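Long-range contacts in pyruvate kinase (PDB 3GG8), which catalyses the last step of glycolysis in Toxoplasma gondii, transferring a phosphoryl group from phosphoenolpyruvate to ADP to give pyruvate and ATP: residues Leu148-Asn156 with Lys168-Val177; Ala410-Gly420 with Gln433-Thr444. All blocks are in the same frame, centred on the assembly; numbering follows the deposited sequence.

The two contacts belong to two different domains of the chain and come one after the other along it. Contact 1 (148-156 with 168-177) sits in the domain inserted between barrel strands 97-101 and 224-227, its centre about 34 Å from the centre of the chain; contact 2 (410-420 with 433-444) lies in the C-terminal alpha/beta domain, about 21 Å from it on the opposite side. Their centres are about 54 Å apart and their nearest atoms about 39 Å, so the two do not touch. The eight-stranded barrel lies between them; in pyruvate kinases the active site lies in the cleft between barrel and inserted domain.

Contact 1. Residues Leu148-Asn156 with Lys168-Val177; sequences LPQSVKPGN and KVVEVGSDYV
Val169 is held through both backbone groups: its N donates to Asn156 O at 2.8 Å with a nearly straight N-H...O angle of 177°. Its other backbone group, Val169 O, receives Gly155 N at 2.7 Å. Residues 153-156 form a type II beta turn, which brings Gly155 N and Asn156 O to the same partner. Asn156 OD1 steadies this turn from within, accepting Lys153 N at 2.7 Å in its carbonyl plane, on a lone pair.

Val152 meets the strand tip to tip, its CG1 only 3.5 Å from Val169 CG2, closer than methyl groups normally pack. Val152 CG1 also lies 3.9 Å from Val177 CG2, so one branch wedges between valines of two neighbouring strands. Its chi1 of 116° departs from a staggered position, consistent with a tight fit. Ile158 of strand 157-160 touches both Val152 and Val169.

The chain thereby lays the loop preceding strand 157-160 over the hairpin of strands 165-172 and 176-181, part of the mixed beta-sheet of the inserted domain, known in pyruvate kinases as the B domain. Val170 and Glu171 form a classic beta bulge opposite Ile178 in this hairpin.

Toward the hairpin's turn, Pro149 sets its ring against backbone, with CB 3.2 Å from Gly173 O and CG beside Ser174 O and Tyr176 N. Val172 CG1 rests 3.5 Å from Val152 O. At the exposed margin Gln150 bends at chi2 and sends NE2 to Ser174 O, 2.9 Å away at an N-H...O angle of 168°, the acceptor lying in its amide plane.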
loop_
_atom_site.group_PDB
_atom_site.type_symbol
_atom_site.label_atom_id
_atom_site.label_comp_id
_atom_site.label_asym_id
_atom_site.label_seq_id
_atom_site.Cartn_x
_atom_site.Cartn_y
_atom_site.Cartn_z
ATOM N N LEU C 148 -41.899 -33.539 -12.161
ATOM C CA LEU C 148 -41.098 -33.179 -13.351
ATOM C C LEU C 148 -41.802 -32.237 -14.363
ATOM O O LEU C 148 -41.224 -31.212 -14.770
ATOM C CB LEU C 148 -40.550 -34.431 -14.061
ATOM C CG LEU C 148 -39.700 -34.230 -15.320
ATOM C CD1 LEU C 148 -38.390 -33.493 -14.998
ATOM C CD2 LEU C 148 -39.444 -35.549 -16.037
ATOM N N PRO C 149 -43.034 -32.577 -14.786
ATOM C CA PRO C 149 -43.655 -31.756 -15.838
ATOM C C PRO C 149 -44.043 -30.355 -15.365
ATOM O O PRO C 149 -44.274 -29.463 -16.188
ATOM C CB PRO C 149 -44.908 -32.556 -16.224
ATOM C CG PRO C 149 -44.740 -33.910 -15.607
ATOM C CD PRO C 149 -43.917 -33.687 -14.376
ATOM N N GLN C 150 -44.095 -30.175 -14.046
ATOM C CA GLN C 150 -44.382 -28.888 -13.422
ATOM C C GLN C 150 -43.109 -28.199 -12.880
ATOM O O GLN C 150 -43.189 -27.235 -12.120
ATOM C CB GLN C 150 -45.406 -29.081 -12.293
ATOM C CG GLN C 150 -46.838 -29.449 -12.773
ATOM C CD GLN C 150 -47.022 -30.942 -13.041
ATOM O OE1 GLN C 150 -46.620 -31.782 -12.239
ATOM N NE2 GLN C 150 -47.653 -31.271 -14.171
ATOM N N SER C 151 -41.942 -28.698 -13.270
ATOM C CA SER C 151 -40.673 -28.137 -12.820
ATOM C C SER C 151 -39.870 -27.683 -14.031
ATOM O O SER C 151 -39.213 -26.641 -14.029
ATOM C CB SER C 151 -39.881 -29.185 -12.028
ATOM O OG SER C 151 -40.648 -29.705 -10.949
ATOM N N VAL C 152 -39.956 -28.497 -15.067
ATOM C CA VAL C 152 -39.243 -28.331 -16.316
ATOM C C VAL C 152 -40.146 -27.589 -17.320
ATOM O O VAL C 152 -41.382 -27.675 -17.241
ATOM C CB VAL C 152 -38.737 -29.751 -16.770
ATOM C CG1 VAL C 152 -39.351 -30.211 -18.056
ATOM C CG2 VAL C 152 -37.222 -29.841 -16.755
ATOM N N LYS C 153 -39.534 -26.809 -18.213
ATOM C CA LYS C 153 -40.258 -26.076 -19.262
ATOM C C LYS C 153 -39.553 -26.285 -20.599
ATOM O O LYS C 153 -38.377 -26.653 -20.608
ATOM C CB LYS C 153 -40.328 -24.571 -18.943
ATOM C CG LYS C 153 -41.061 -24.221 -17.641
ATOM C CD LYS C 153 -41.380 -22.728 -17.546
ATOM C CE LYS C 153 -41.189 -22.197 -16.112
ATOM N NZ LYS C 153 -41.877 -23.016 -15.046
ATOM N N PRO C 154 -40.259 -26.064 -21.735
ATOM C CA PRO C 154 -39.599 -26.149 -23.047
ATOM C C PRO C 154 -38.269 -25.380 -23.083
ATOM O O PRO C 154 -38.209 -24.222 -22.673
ATOM C CB PRO C 154 -40.614 -25.489 -23.987
ATOM C CG PRO C 154 -41.944 -25.772 -23.359
ATOM C CD PRO C 154 -41.698 -25.742 -21.865
ATOM N N GLY C 155 -37.207 -26.019 -23.553
ATOM C CA GLY C 155 -35.921 -25.345 -23.656
ATOM C C GLY C 155 -34.966 -25.773 -22.567
ATOM O O GLY C 155 -33.740 -25.701 -22.749
ATOM N N ASN C 156 -35.531 -26.220 -21.442
ATOM C CA ASN C 156 -34.770 -26.813 -20.338
ATOM C C ASN C 156 -33.985 -28.052 -20.770
ATOM O O ASN C 156 -34.406 -28.791 -21.655
ATOM C CB ASN C 156 -35.694 -27.218 -19.178
ATOM C CG ASN C 156 -35.938 -26.094 -18.181
ATOM O OD1 ASN C 156 -37.089 -25.714 -17.930
ATOM N ND2 ASN C 156 -34.869 -25.560 -17.604
ATOM N N LYS C 168 -33.087 -32.107 -24.534
ATOM C CA LYS C 168 -33.715 -30.785 -24.425
ATOM C C LYS C 168 -35.230 -30.980 -24.374
ATOM O O LYS C 168 -35.783 -31.737 -25.178
ATOM C CB LYS C 168 -33.339 -29.893 -25.622
ATOM C CG LYS C 168 -33.397 -28.376 -25.349
ATOM C CD LYS C 168 -33.912 -27.574 -26.555
ATOM C CE LYS C 168 -32.802 -27.139 -27.532
ATOM N NZ LYS C 168 -31.927 -26.037 -26.994
ATOM N N VAL C 169 -35.891 -30.309 -23.433
ATOM C CA VAL C 169 -37.357 -30.383 -23.300
ATOM C C VAL C 169 -38.060 -29.628 -24.443
ATOM O O VAL C 169 -37.788 -28.453 -24.684
ATOM C CB VAL C 169 -37.861 -29.861 -21.913
ATOM C CG1 VAL C 169 -39.380 -29.904 -21.837
ATOM C CG2 VAL C 169 -37.256 -30.661 -20.765
ATOM N N VAL C 170 -38.968 -30.316 -25.126
ATOM C CA VAL C 170 -39.670 -29.763 -26.279
ATOM C C VAL C 170 -41.122 -29.391 -25.913
ATOM O O VAL C 170 -41.652 -28.378 -26.383
ATOM C CB VAL C 170 -39.586 -30.744 -27.495
ATOM C CG1 VAL C 170 -40.652 -30.451 -28.536
ATOM C CG2 VAL C 170 -38.201 -30.671 -28.132
ATOM N N GLU C 171 -41.740 -30.194 -25.052
ATOM C CA GLU C 171 -43.135 -30.017 -24.671
ATOM C C GLU C 171 -43.365 -30.607 -23.290
ATOM O O GLU C 171 -42.688 -31.561 -22.906
ATOM C CB GLU C 171 -44.051 -30.705 -25.686
ATOM C CG GLU C 171 -45.417 -31.106 -25.133
ATOM C CD GLU C 171 -46.370 -31.663 -26.192
ATOM O OE1 GLU C 171 -47.405 -32.257 -25.796
ATOM O OE2 GLU C 171 -46.088 -31.511 -27.403
ATOM N N VAL C 172 -44.323 -30.034 -22.555
ATOM C CA VAL C 172 -44.717 -30.543 -21.239
ATOM C C VAL C 172 -46.201 -30.860 -21.211
ATOM O O VAL C 172 -47.006 -30.112 -21.751
ATOM C CB VAL C 172 -44.356 -29.565 -20.062
ATOM C CG1 VAL C 172 -42.861 -29.290 -20.022
ATOM C CG2 VAL C 172 -45.148 -28.245 -20.146
ATOM N N GLY C 173 -46.553 -31.986 -20.604
ATOM C CA GLY C 173 -47.949 -32.330 -20.351
ATOM C C GLY C 173 -48.169 -32.321 -18.853
ATOM O O GLY C 173 -47.342 -31.801 -18.111
ATOM N N SER C 174 -49.271 -32.906 -18.400
ATOM C CA SER C 174 -49.533 -32.998 -16.960
ATOM C C SER C 174 -48.705 -34.079 -16.272
ATOM O O SER C 174 -48.261 -33.898 -15.137
ATOM C CB SER C 174 -51.017 -33.233 -16.681
ATOM O OG SER C 174 -51.528 -34.264 -17.509
ATOM N N ASP C 175 -48.512 -35.200 -16.966
ATOM C CA ASP C 175 -47.856 -36.375 -16.391
ATOM C C ASP C 175 -46.759 -36.921 -17.303
ATOM O O ASP C 175 -46.481 -38.117 -17.299
ATOM C CB ASP C 175 -48.903 -37.463 -16.114
ATOM C CG ASP C 175 -49.722 -37.831 -17.357
ATOM O OD1 ASP C 175 -50.689 -38.609 -17.223
ATOM O OD2 ASP C 175 -49.409 -37.345 -18.472
ATOM N N TYR C 176 -46.164 -36.043 -18.102
ATOM C CA TYR C 176 -45.134 -36.420 -19.072
ATOM C C TYR C 176 -44.452 -35.184 -19.637
ATOM O O TYR C 176 -44.945 -34.059 -19.513
ATOM C CB TYR C 176 -45.720 -37.236 -20.238
ATOM C CG TYR C 176 -46.508 -36.395 -21.224
ATOM C CD1 TYR C 176 -47.881 -36.210 -21.059
ATOM C CD2 TYR C 176 -45.879 -35.767 -22.320
ATOM C CE1 TYR C 176 -48.619 -35.437 -21.943
ATOM C CE2 TYR C 176 -46.607 -34.979 -23.210
ATOM C CZ TYR C 176 -47.980 -34.822 -23.014
ATOM O OH TYR C 176 -48.735 -34.057 -23.880
ATOM N N VAL C 177 -43.331 -35.434 -20.305
ATOM C CA VAL C 177 -42.531 -34.419 -20.967
ATOM C C VAL C 177 -42.011 -35.077 -22.251
ATOM O O VAL C 177 -41.623 -36.252 -22.241
ATOM C CB VAL C 177 -41.376 -33.952 -20.021
ATOM C CG1 VAL C 177 -40.230 -33.310 -20.778
ATOM C CG2 VAL C 177 -41.912 -32.999 -18.951
#

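Contact 2. Residues Ala410-Gly420 with Gln433-Thr444; sequences AAIILALTETG and QPILALSASEST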
loop_
_atom_site.group_PDB
_atom_site.type_symbol
_atom_site.label_atom_id
_atom_site.label_comp_id
_atom_site.label_asym_id
_atom_site.label_seq_id
_atom_site.Cartn_x
_atom_site.Cartn_y
_atom_site.Cartn_z
ATOM N N ALA C 410 8.229 -16.433 15.432
ATOM C CA ALA C 410 7.744 -17.436 16.383
ATOM C C ALA C 410 7.654 -18.811 15.736
ATOM O O ALA C 410 7.322 -18.930 14.556
ATOM C CB ALA C 410 6.402 -17.031 16.957
ATOM N N ALA C 411 7.949 -19.845 16.515
ATOM C CA ALA C 411 7.955 -21.211 16.020
ATOM C C ALA C 411 6.527 -21.735 15.890
ATOM O O ALA C 411 6.205 -22.464 14.942
ATOM C CB ALA C 411 8.782 -22.096 16.925
ATOM N N ILE C 412 5.669 -21.363 16.834
ATOM C CA ILE C 412 4.252 -21.753 16.766
ATOM C C ILE C 412 3.324 -20.716 17.381
ATOM O O ILE C 412 3.764 -19.839 18.122
ATOM C CB ILE C 412 3.963 -23.148 17.423
ATOM C CG1 ILE C 412 4.377 -23.164 18.894
ATOM C CG2 ILE C 412 4.627 -24.309 16.632
ATOM C CD1 ILE C 412 4.221 -24.537 19.526
ATOM N N ILE C 413 2.042 -20.830 17.040
ATOM C CA ILE C 413 0.984 -20.043 17.651
ATOM C C ILE C 413 0.128 -20.984 18.504
ATOM O O ILE C 413 -0.294 -22.048 18.058
ATOM C CB ILE C 413 0.125 -19.277 16.584
ATOM C CG1 ILE C 413 1.010 -18.326 15.750
ATOM C CG2 ILE C 413 -1.010 -18.486 17.247
ATOM C CD1 ILE C 413 0.283 -17.643 14.565
ATOM N N LEU C 414 -0.083 -20.619 19.752
ATOM C CA LEU C 414 -0.944 -21.410 20.609
ATOM C C LEU C 414 -2.296 -20.711 20.636
ATOM O O LEU C 414 -2.378 -19.507 20.927
ATOM C CB LEU C 414 -0.360 -21.532 22.016
ATOM C CG LEU C 414 1.079 -22.039 22.179
ATOM C CD1 LEU C 414 1.467 -22.133 23.645
ATOM C CD2 LEU C 414 1.271 -23.388 21.495
ATOM N N ALA C 415 -3.339 -21.455 20.291
ATOM C CA ALA C 415 -4.707 -20.947 20.338
ATOM C C ALA C 415 -5.437 -21.649 21.463
ATOM O O ALA C 415 -5.816 -22.808 21.330
ATOM C CB ALA C 415 -5.418 -21.178 19.007
ATOM N N LEU C 416 -5.601 -20.971 22.589
ATOM C CA LEU C 416 -6.347 -21.532 23.701
ATOM C C LEU C 416 -7.807 -21.236 23.454
ATOM O O LEU C 416 -8.173 -20.080 23.236
ATOM C CB LEU C 416 -5.896 -20.929 25.026
ATOM C CG LEU C 416 -4.583 -21.424 25.624
ATOM C CD1 LEU C 416 -3.384 -20.897 24.808
ATOM C CD2 LEU C 416 -4.491 -20.986 27.096
ATOM N N THR C 417 -8.649 -22.264 23.493
ATOM C CA THR C 417 -10.014 -22.097 22.983
ATOM C C THR C 417 -11.049 -23.039 23.599
ATOM O O THR C 417 -10.803 -24.234 23.781
ATOM C CB THR C 417 -10.041 -22.212 21.432
ATOM O OG1 THR C 417 -11.327 -21.829 20.944
ATOM C CG2 THR C 417 -9.723 -23.643 20.969
ATOM N N GLU C 418 -12.205 -22.487 23.930
ATOM C CA GLU C 418 -13.293 -23.283 24.474
ATOM C C GLU C 418 -14.202 -23.696 23.332
ATOM O O GLU C 418 -14.418 -24.888 23.116
ATOM C CB GLU C 418 -14.036 -22.502 25.557
ATOM C CG GLU C 418 -15.205 -23.233 26.243
ATOM C CD GLU C 418 -14.843 -24.606 26.837
ATOM O OE1 GLU C 418 -15.774 -25.421 27.054
ATOM O OE2 GLU C 418 -13.639 -24.872 27.078
ATOM N N THR C 419 -14.679 -22.716 22.562
ATOM C CA THR C 419 -15.670 -22.957 21.508
ATOM C C THR C 419 -15.041 -23.218 20.147
ATOM O O THR C 419 -15.745 -23.582 19.199
ATOM C CB THR C 419 -16.621 -21.752 21.303
ATOM O OG1 THR C 419 -15.929 -20.716 20.581
ATOM C CG2 THR C 419 -17.193 -21.219 22.629
ATOM N N GLY C 420 -13.730 -23.002 20.040
ATOM C CA GLY C 420 -13.042 -23.114 18.753
ATOM C C GLY C 420 -12.831 -21.782 18.048
ATOM O O GLY C 420 -12.004 -21.689 17.125
ATOM N N GLN C 433 3.206 -20.017 10.521
ATOM C CA GLN C 433 3.467 -20.827 11.711
ATOM C C GLN C 433 2.334 -21.812 11.944
ATOM O O GLN C 433 1.155 -21.470 11.718
ATOM C CB GLN C 433 3.618 -19.953 12.968
ATOM C CG GLN C 433 4.774 -18.945 12.961
ATOM C CD GLN C 433 4.510 -17.741 12.072
ATOM O OE1 GLN C 433 3.361 -17.329 11.887
ATOM N NE2 GLN C 433 5.578 -17.174 11.504
ATOM N N PRO C 434 2.674 -23.034 12.416
ATOM C CA PRO C 434 1.676 -23.995 12.871
ATOM C C PRO C 434 0.824 -23.424 13.996
ATOM O O PRO C 434 1.323 -22.648 14.807
ATOM C CB PRO C 434 2.529 -25.131 13.422
ATOM C CG PRO C 434 3.806 -25.038 12.679
ATOM C CD PRO C 434 4.038 -23.577 12.542
ATOM N N ILE C 435 -0.455 -23.795 14.035
ATOM C CA ILE C 435 -1.345 -23.410 15.127
ATOM C C ILE C 435 -1.622 -24.648 15.977
ATOM O O ILE C 435 -2.020 -25.680 15.451
ATOM C CB ILE C 435 -2.682 -22.799 14.601
ATOM C CG1 ILE C 435 -2.408 -21.639 13.623
ATOM C CG2 ILE C 435 -3.583 -22.357 15.757
ATOM C CD1 ILE C 435 -3.588 -21.327 12.699
ATOM N N LEU C 436 -1.362 -24.557 17.281
ATOM C CA LEU C 436 -1.757 -25.606 18.199
ATOM C C LEU C 436 -2.924 -25.098 19.038
ATOM O O LEU C 436 -2.766 -24.226 19.892
ATOM C CB LEU C 436 -0.572 -26.065 19.055
ATOM C CG LEU C 436 -0.775 -27.125 20.153
ATOM C CD1 LEU C 436 -1.345 -28.464 19.649
ATOM C CD2 LEU C 436 0.566 -27.346 20.885
ATOM N N ALA C 437 -4.104 -25.614 18.731
ATOM C CA ALA C 437 -5.314 -25.293 19.461
ATOM C C ALA C 437 -5.410 -26.142 20.728
ATOM O O ALA C 437 -5.371 -27.379 20.664
ATOM C CB ALA C 437 -6.516 -25.511 18.579
ATOM N N LEU C 438 -5.532 -25.473 21.877
ATOM C CA LEU C 438 -5.642 -26.145 23.189
ATOM C C LEU C 438 -7.032 -25.935 23.752
ATOM O O LEU C 438 -7.523 -24.801 23.801
ATOM C CB LEU C 438 -4.597 -25.614 24.166
ATOM C CG LEU C 438 -3.128 -25.643 23.710
ATOM C CD1 LEU C 438 -2.280 -24.741 24.595
ATOM C CD2 LEU C 438 -2.570 -27.067 23.700
ATOM N N SER C 439 -7.675 -27.025 24.166
ATOM C CA SER C 439 -9.076 -26.969 24.550
ATOM C C SER C 439 -9.423 -28.066 25.555
ATOM O O SER C 439 -8.883 -29.167 25.507
ATOM C CB SER C 439 -9.958 -27.084 23.301
ATOM O OG SER C 439 -11.301 -26.734 23.570
ATOM N N ALA C 440 -10.328 -27.770 26.472
ATOM C CA ALA C 440 -10.772 -28.803 27.398
ATOM C C ALA C 440 -11.989 -29.513 26.823
ATOM O O ALA C 440 -12.381 -30.571 27.300
ATOM C CB ALA C 440 -11.065 -28.209 28.774
ATOM N N SER C 441 -12.566 -28.930 25.777
ATOM C CA SER C 441 -13.807 -29.431 25.203
ATOM C C SER C 441 -13.563 -30.432 24.074
ATOM O O SER C 441 -12.977 -30.098 23.047
ATOM C CB SER C 441 -14.690 -28.280 24.739
ATOM O OG SER C 441 -15.443 -28.676 23.617
ATOM N N GLU C 442 -14.013 -31.664 24.295
ATOM C CA GLU C 442 -13.841 -32.758 23.337
ATOM C C GLU C 442 -14.479 -32.500 21.962
ATOM O O GLU C 442 -13.853 -32.770 20.922
ATOM C CB GLU C 442 -14.388 -34.061 23.935
ATOM C CG GLU C 442 -13.747 -35.314 23.350
ATOM C CD GLU C 442 -13.869 -36.519 24.261
ATOM O OE1 GLU C 442 -14.527 -37.486 23.823
ATOM O OE2 GLU C 442 -13.329 -36.506 25.405
ATOM N N SER C 443 -15.704 -31.973 21.946
ATOM C CA SER C 443 -16.372 -31.698 20.686
ATOM C C SER C 443 -15.678 -30.564 19.913
ATOM O O SER C 443 -15.526 -30.655 18.691
ATOM C CB SER C 443 -17.875 -31.464 20.870
ATOM O OG SER C 443 -18.114 -30.357 21.701
ATOM N N THR C 444 -15.204 -29.542 20.628
ATOM C CA THR C 444 -14.403 -28.485 19.997
ATOM C C THR C 444 -13.130 -29.037 19.355
ATOM O O THR C 444 -12.830 -28.709 18.212
ATOM C CB THR C 444 -14.079 -27.327 20.973
ATOM O OG1 THR C 444 -15.246 -26.523 21.138
ATOM C CG2 THR C 444 -12.977 -26.415 20.442
#
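Ser439 OG donates to Thr417 O at 2.6 Å, the shortest polar bond between the segments; OG reaches it because it stands anti to the backbone N (chi1 -167°). One residue on, Glu418 O accepts Thr444 OG1 at 2.7 Å, in its carbonyl plane on a lone pair. Thr444 belongs to the first turn of helix 442-447, and its N is capped by Ser441 OG at 3.1 Å, so the helix start is tied both to its own N-cap and to the loop after strand 412-416. Glu496 binds Thr417 OG1 from outside the pair.

Before these loops, strands 412-416 and 435-439 run parallel, their axes 4.5 Å apart and 24° from aligned. Five backbone bonds join them, from Ile413 N to Pro434 O through Thr417 N to Leu438 O. On one face Leu416 CD1 lies 4.0 Å from Leu438 CD1, the two side chains lying side by side and pointing the same way under helix 465-478; on the other Ala415 CB packs on Ile435 CG2 at 3.9 Å.

Adjacent parallel strands joined through helix 421-427 make a beta-alpha-beta crossover, and the loop from Thr417 to Gly420, leading into that helix, probably corresponds to the loop that binds a phosphate of the sugar effector in allosteric pyruvate kinases.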